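Local structure of trans-isoprenyl diphosphate synthase (Caulobacter crescentus, 3OYR) at residues E167-M172 with Y184-Q189; F228-D233 with A257-L262. The protein catalyses chain elongation of allylic diphosphates with isopentenyl diphosphate and probably supplies octaprenyl diphosphate for the side chains of ubiquinone and menaquinone. One frame throughout, in Å; residues are numbered along the deposited sequence.

Interaction 1: residues E167-M172 with Y184-Q189; sequences EVLQLM and YLEIIQ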
loop_
_atom_site.group_PDB
_atom_site.type_symbol
_atom_site.label_atom_id
_atom_site.label_comp_id
_atom_site.label_asym_id
_atom_site.label_seq_id
_atom_site.Cartn_x
_atom_site.Cartn_y
_atom_site.Cartn_z
ATOM N N GLU B 167 -3.324 7.118 10.059
ATOM C CA GLU B 167 -4.024 5.911 10.491
ATOM C C GLU B 167 -3.360 5.264 11.703
ATOM O O GLU B 167 -4.040 4.750 12.601
ATOM C CB GLU B 167 -4.078 4.907 9.345
ATOM C CG GLU B 167 -5.031 5.296 8.184
ATOM C CD GLU B 167 -6.445 4.799 8.410
ATOM O OE1 GLU B 167 -7.135 5.323 9.314
ATOM O OE2 GLU B 167 -6.863 3.880 7.674
ATOM N N VAL B 168 -2.027 5.271 11.718
ATOM C CA VAL B 168 -1.289 4.817 12.879
ATOM C C VAL B 168 -1.572 5.723 14.085
ATOM O O VAL B 168 -1.829 5.219 15.181
ATOM C CB VAL B 168 0.225 4.675 12.576
ATOM C CG1 VAL B 168 1.010 4.346 13.818
ATOM C CG2 VAL B 168 0.446 3.584 11.590
ATOM N N LEU B 169 -1.572 7.045 13.865
ATOM C CA LEU B 169 -1.822 8.023 14.919
ATOM C C LEU B 169 -3.191 7.809 15.522
ATOM O O LEU B 169 -3.343 7.867 16.739
ATOM C CB LEU B 169 -1.718 9.471 14.408
ATOM C CG LEU B 169 -1.802 10.622 15.436
ATOM C CD1 LEU B 169 -0.915 10.390 16.688
ATOM C CD2 LEU B 169 -1.444 11.969 14.753
ATOM N N GLN B 170 -4.173 7.560 14.662
ATOM C CA GLN B 170 -5.506 7.202 15.091
ATOM C C GLN B 170 -5.525 5.881 15.879
ATOM O O GLN B 170 -6.121 5.811 16.955
ATOM C CB GLN B 170 -6.422 7.119 13.887
ATOM C CG GLN B 170 -7.829 6.746 14.248
ATOM C CD GLN B 170 -8.696 6.652 13.037
ATOM O OE1 GLN B 170 -9.444 7.570 12.739
ATOM N NE2 GLN B 170 -8.586 5.544 12.308
ATOM N N LEU B 171 -4.854 4.852 15.361
ATOM C CA LEU B 171 -4.749 3.562 16.064
ATOM C C LEU B 171 -4.186 3.720 17.483
ATOM O O LEU B 171 -4.713 3.136 18.429
ATOM C CB LEU B 171 -3.912 2.552 15.261
ATOM C CG LEU B 171 -3.840 1.105 15.776
ATOM C CD1 LEU B 171 -5.213 0.425 15.772
ATOM C CD2 LEU B 171 -2.846 0.286 14.966
ATOM N N MET B 172 -3.135 4.530 17.614
ATOM C CA MET B 172 -2.485 4.781 18.902
ATOM C C MET B 172 -3.249 5.724 19.836
ATOM O O MET B 172 -3.224 5.546 21.048
ATOM C CB MET B 172 -1.055 5.320 18.709
ATOM C CG MET B 172 -0.068 4.381 17.990
ATOM S SD MET B 172 -0.089 2.623 18.452
ATOM C CE MET B 172 0.390 2.694 20.175
ATOM N N TYR B 184 -7.022 15.179 17.273
ATOM C CA TYR B 184 -8.085 14.776 16.371
ATOM C C TYR B 184 -7.992 15.443 14.992
ATOM O O TYR B 184 -8.116 14.758 13.978
ATOM C CB TYR B 184 -9.457 15.041 16.972
ATOM C CG TYR B 184 -10.570 14.925 15.957
ATOM C CD1 TYR B 184 -11.070 13.688 15.586
ATOM C CD2 TYR B 184 -11.111 16.061 15.361
ATOM C CE1 TYR B 184 -12.075 13.582 14.664
ATOM C CE2 TYR B 184 -12.104 15.960 14.420
ATOM C CZ TYR B 184 -12.591 14.722 14.089
ATOM O OH TYR B 184 -13.597 14.632 13.153
ATOM N N LEU B 185 -7.809 16.765 14.970
ATOM C CA LEU B 185 -7.672 17.513 13.723
ATOM C C LEU B 185 -6.397 17.186 12.957
ATOM O O LEU B 185 -6.354 17.316 11.741
ATOM C CB LEU B 185 -7.728 19.019 13.972
ATOM C CG LEU B 185 -9.058 19.658 14.393
ATOM C CD1 LEU B 185 -8.824 21.152 14.671
ATOM C CD2 LEU B 185 -10.157 19.457 13.361
ATOM N N GLU B 186 -5.354 16.822 13.686
ATOM C CA GLU B 186 -4.112 16.359 13.095
ATOM C C GLU B 186 -4.345 15.013 12.410
ATOM O O GLU B 186 -3.912 14.819 11.299
ATOM C CB GLU B 186 -3.035 16.248 14.175
ATOM C CG GLU B 186 -1.654 15.883 13.669
ATOM C CD GLU B 186 -0.635 15.661 14.790
ATOM O OE1 GLU B 186 0.484 15.198 14.471
ATOM O OE2 GLU B 186 -0.943 15.941 15.978
ATOM N N ILE B 187 -5.060 14.101 13.072
ATOM C CA ILE B 187 -5.432 12.823 12.504
ATOM C C ILE B 187 -6.276 12.950 11.240
ATOM O O ILE B 187 -5.936 12.343 10.212
ATOM C CB ILE B 187 -6.219 11.994 13.549
ATOM C CG1 ILE B 187 -5.276 11.553 14.677
ATOM C CG2 ILE B 187 -7.041 10.861 12.890
ATOM C CD1 ILE B 187 -6.009 10.926 15.902
ATOM N N ILE B 188 -7.362 13.730 11.294
ATOM C CA ILE B 188 -8.223 13.842 10.111
ATOM C C ILE B 188 -7.514 14.582 8.976
ATOM O O ILE B 188 -7.741 14.288 7.815
ATOM C CB ILE B 188 -9.649 14.392 10.405
ATOM C CG1 ILE B 188 -9.628 15.842 10.932
ATOM C CG2 ILE B 188 -10.340 13.466 11.403
ATOM C CD1 ILE B 188 -10.978 16.595 10.804
ATOM N N GLN B 189 -6.609 15.498 9.306
ATOM C CA GLN B 189 -5.884 16.171 8.223
ATOM C C GLN B 189 -5.014 15.167 7.443
ATOM O O GLN B 189 -4.969 15.190 6.204
ATOM C CB GLN B 189 -5.079 17.367 8.721
ATOM C CG GLN B 189 -4.392 18.117 7.562
ATOM C CD GLN B 189 -3.662 19.365 7.990
ATOM O OE1 GLN B 189 -4.232 20.256 8.617
ATOM N NE2 GLN B 189 -2.398 19.466 7.595
#
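Ile187 reaches from helix 181-206 onto the turn of helix 150-173 that carries Leu169 and Gln170, and its three outer carbons each meet a different atom of these residues. CG1 lies 3.7 Å from Leu169 CG, the branch point of that leucine. CD1 comes up against the backbone, 3.8 Å from Gln170 CA, whereas CG2 rests on the aliphatic root of the glutamine, 3.9 Å from Gln170 CB. The first torsion of Ile187 (chi1 -70°) parts the two branches, with CG1 anti to the carbonyl carbon and CG2 anti to the backbone N. At the margin, the extended chain of Glu186 crosses Leu169 at about a right angle, with CD 3.8 Å from Leu169 CD2, so that a methyl group lies beside a carboxylate. With an alanine in place of Ile187 the contacts of CG1, CG2 and CD1 disappear, which would probably leave a gap between Leu169 and Gln170. The axes of the short segments approach to 9.0 Å at 144°, a roughly antiparallel pair of the all-helical isoprenoid synthase fold. Gln170 has an extended chain, and its OE1 is hydrogen-bonded to Lys191 NZ, one turn beyond Ile187; Lys191 belongs to a dimethylallyl diphosphate pocket. On another side of helix 150-173, Val168 and Leu171 pack on Leu131 and Ala127 of the second subunit. No hydrogen bond joins the two segments, which meet by apolar packing, while the side chain of Gln170 comes within about 5 Å of those of Asp105 and Asp109.

Interaction 2: residues F228-D233 with A257-L262; sequences FQLADD and ATLPLL. With CA (calcium ion), chain F; DMA (dimethylallyl diphosphate), chain D; DMA (dimethylallyl diphosphate), chain G.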
loop_
_atom_site.group_PDB
_atom_site.type_symbol
_atom_site.label_atom_id
_atom_site.label_comp_id
_atom_site.label_asym_id
_atom_site.label_seq_id
_atom_site.Cartn_x
_atom_site.Cartn_y
_atom_site.Cartn_z
ATOM N N PHE B 228 -15.031 17.590 4.819
ATOM C CA PHE B 228 -15.520 16.284 4.394
ATOM C C PHE B 228 -15.483 15.287 5.540
ATOM O O PHE B 228 -16.483 14.616 5.816
ATOM C CB PHE B 228 -14.694 15.758 3.194
ATOM C CG PHE B 228 -15.253 14.504 2.571
ATOM C CD1 PHE B 228 -16.256 14.583 1.601
ATOM C CD2 PHE B 228 -14.784 13.237 2.959
ATOM C CE1 PHE B 228 -16.794 13.410 1.033
ATOM C CE2 PHE B 228 -15.307 12.056 2.379
ATOM C CZ PHE B 228 -16.314 12.143 1.427
ATOM N N GLN B 229 -14.336 15.202 6.213
ATOM C CA GLN B 229 -14.156 14.220 7.279
ATOM C C GLN B 229 -14.974 14.541 8.536
ATOM O O GLN B 229 -15.538 13.634 9.169
ATOM C CB GLN B 229 -12.685 14.071 7.618
ATOM C CG GLN B 229 -12.414 12.919 8.562
ATOM C CD GLN B 229 -12.894 11.579 8.025
ATOM O OE1 GLN B 229 -12.646 11.231 6.876
ATOM N NE2 GLN B 229 -13.583 10.828 8.856
ATOM N N LEU B 230 -15.031 15.822 8.899
ATOM C CA LEU B 230 -15.926 16.289 9.975
ATOM C C LEU B 230 -17.380 15.892 9.710
ATOM O O LEU B 230 -18.036 15.348 10.599
ATOM C CB LEU B 230 -15.812 17.799 10.171
ATOM C CG LEU B 230 -14.493 18.213 10.833
ATOM C CD1 LEU B 230 -14.269 19.682 10.667
ATOM C CD2 LEU B 230 -14.502 17.865 12.275
ATOM N N ALA B 231 -17.865 16.130 8.486
ATOM C CA ALA B 231 -19.208 15.686 8.097
ATOM C C ALA B 231 -19.335 14.167 8.142
ATOM O O ALA B 231 -20.348 13.661 8.604
ATOM C CB ALA B 231 -19.598 16.215 6.727
ATOM N N ASP B 232 -18.304 13.448 7.693
ATOM C CA ASP B 232 -18.296 11.988 7.770
ATOM C C ASP B 232 -18.388 11.493 9.207
ATOM O O ASP B 232 -19.132 10.550 9.501
ATOM C CB ASP B 232 -17.049 11.392 7.109
ATOM C CG ASP B 232 -17.097 9.885 7.058
ATOM O OD1 ASP B 232 -16.521 9.228 7.974
ATOM O OD2 ASP B 232 -17.755 9.354 6.133
ATOM N N ASP B 233 -17.626 12.125 10.101
ATOM C CA ASP B 233 -17.668 11.787 11.517
ATOM C C ASP B 233 -19.047 12.060 12.142
ATOM O O ASP B 233 -19.535 11.250 12.930
ATOM C CB ASP B 233 -16.541 12.495 12.276
ATOM C CG ASP B 233 -15.161 11.882 11.983
ATOM O OD1 ASP B 233 -15.072 10.846 11.284
ATOM O OD2 ASP B 233 -14.153 12.433 12.459
ATOM N N ALA B 257 -12.785 7.538 19.402
ATOM C CA ALA B 257 -13.174 8.895 19.722
ATOM C C ALA B 257 -13.002 9.790 18.514
ATOM O O ALA B 257 -11.934 9.846 17.880
ATOM C CB ALA B 257 -12.367 9.432 20.903
ATOM N N THR B 258 -14.083 10.472 18.180
ATOM C CA THR B 258 -14.061 11.485 17.152
ATOM C C THR B 258 -14.662 12.716 17.796
ATOM O O THR B 258 -15.244 12.631 18.888
ATOM C CB THR B 258 -14.899 11.057 15.953
ATOM O OG1 THR B 258 -16.245 10.863 16.370
ATOM C CG2 THR B 258 -14.388 9.741 15.365
ATOM N N LEU B 259 -14.513 13.852 17.131
ATOM C CA LEU B 259 -15.019 15.116 17.619
ATOM C C LEU B 259 -16.490 15.130 18.115
ATOM O O LEU B 259 -16.726 15.658 19.194
ATOM C CB LEU B 259 -14.740 16.241 16.615
ATOM C CG LEU B 259 -14.949 17.657 17.143
ATOM C CD1 LEU B 259 -13.873 17.996 18.169
ATOM C CD2 LEU B 259 -14.987 18.654 16.008
ATOM N N PRO B 260 -17.468 14.549 17.361
ATOM C CA PRO B 260 -18.838 14.604 17.915
ATOM C C PRO B 260 -18.937 14.024 19.326
ATOM O O PRO B 260 -19.596 14.618 20.190
ATOM C CB PRO B 260 -19.656 13.750 16.946
ATOM C CG PRO B 260 -18.906 13.780 15.681
ATOM C CD PRO B 260 -17.457 13.939 16.015
ATOM N N LEU B 261 -18.250 12.903 19.551
ATOM C CA LEU B 261 -18.171 12.253 20.860
ATOM C C LEU B 261 -17.459 13.108 21.907
ATOM O O LEU B 261 -17.934 13.239 23.043
ATOM C CB LEU B 261 -17.465 10.898 20.734
ATOM C CG LEU B 261 -17.248 10.139 22.046
ATOM C CD1 LEU B 261 -18.593 9.750 22.605
ATOM C CD2 LEU B 261 -16.348 8.918 21.877
ATOM N N LEU B 262 -16.324 13.677 21.517
ATOM C CA LEU B 262 -15.534 14.538 22.391
ATOM C C LEU B 262 -16.313 15.777 22.845
ATOM O O LEU B 262 -16.275 16.150 24.030
ATOM C CB LEU B 262 -14.243 14.971 21.690
ATOM C CG LEU B 262 -13.148 13.947 21.373
ATOM C CD1 LEU B 262 -11.964 14.655 20.687
ATOM C CD2 LEU B 262 -12.679 13.230 22.628
HETATM CA CA CA F . -16.385 7.337 9.207
HETATM C C1 DMA D . -14.664 7.075 2.598
HETATM O O1 DMA D . -14.638 7.968 1.476
HETATM C C2 DMA D . -13.361 7.526 3.156
HETATM C C3 DMA D . -13.277 8.474 4.093
HETATM C C4 DMA D . -14.485 9.074 4.762
HETATM C C5 DMA D . -11.899 8.906 4.488
HETATM P PA DMA D . -15.894 8.448 0.602
HETATM O O1A DMA D . -15.466 9.438 -0.463
HETATM O O2A DMA D . -16.971 8.914 1.542
HETATM O O3A DMA D . -16.260 6.996 -0.019
HETATM P PB DMA D . -16.765 6.605 -1.514
HETATM O O1B DMA D . -15.523 6.576 -2.382
HETATM O O2B DMA D . -17.286 5.227 -1.165
HETATM O O3B DMA D . -17.796 7.602 -1.970
HETATM C C1 DMA G . -10.670 7.000 7.393
HETATM O O1 DMA G . -11.959 7.467 7.775
HETATM C C2 DMA G . -10.702 5.990 6.288
HETATM C C3 DMA G . -9.826 6.001 5.277
HETATM C C4 DMA G . -8.728 7.008 5.134
HETATM C C5 DMA G . -9.968 4.935 4.241
HETATM P PA DMA G . -13.154 6.556 8.406
HETATM O O1A DMA G . -14.004 7.549 9.141
HETATM O O2A DMA G . -12.648 5.321 9.101
HETATM O O3A DMA G . -13.893 6.158 7.024
HETATM P PB DMA G . -15.142 5.145 6.858
HETATM O O1B DMA G . -15.398 5.374 5.392
HETATM O O2B DMA G . -16.206 5.648 7.805
HETATM O O3B DMA G . -14.663 3.764 7.245
HETATM O O HOH W 1 -18.772 7.296 9.134
HETATM O O HOH W 2 -17.720 10.002 14.564
HETATM O O HOH W 3 -16.322 8.674 11.128
HETATM O O HOH W 4 -16.622 5.395 10.616
#
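Asp233, the second residue of the second aspartate-rich motif of trans-prenyltransferases, faces Thr258 and Pro260; Asp232, Asp233 and, one turn on, Asp236 are the aspartates of that motif. Its carboxylate crosses the threonine at a slant, OD2 lying 3.8 Å from Thr258 CB, and is turned there by a first torsion (chi1 -73°) that sets CG anti to the carbonyl carbon. The proline ring sits by the backbone of the same aspartate, with CG 3.8 Å from Asp233 O. That carbonyl also accepts a hydrogen bond from a water, which in turn takes one from Thr258 OG1 and so bridges the segments. About one turn earlier in helix 211-238, Leu230 CD2 meets Leu259 CD2 at 3.8 Å. Behind this contact Asp233 OD2 is hydrogen-bonded to Tyr184 OH, and OD1 receives Gln229 NE2 at 2.8 Å. The amide keeps OD1 within 10° of its own plane but meets the carboxylate from above, 48° out of that plane. Gln229 NE2 also makes a weak bond to O1A of one dimethylallyl diphosphate, while OE1 is paired with Thr192. A water on the calcium ion lies within hydrogen-bonding distance of Asp233 OD1, a more direct link to the metal site. Phe228 points its ring edge at the other dimethylallyl diphosphate, CZ to O2A 3.3 Å. Asp232 OD2 forms a salt bridge with Lys246 NZ, and its OD1 binds calcium at 2.3 Å, alongside three waters and O1A and O2B of the dimethylallyl diphosphate that Gln229 meets.

In the fold
From the N terminus, helix 150-173 runs through residues 167-172, and an 11-residue connection brings the chain back at 184-189, where interaction 1 closes a short, mostly non-helical turn. Helix 181-206 then leads into helix 211-238, which carries residues 228-233; a further 23 residues, more than half of them helical, return at 257-262 to close interaction 2. The two loops follow in series, neither nesting nor crossing. Helix 181-206 ties them together, facing helix 150-173 through Ile187 and helix 211-238 through Tyr184 and Ile188. Tyr184 packs on both Leu230 and Leu259, so one residue reaches both halves of interaction 2, while Ile188 packs on Gln229.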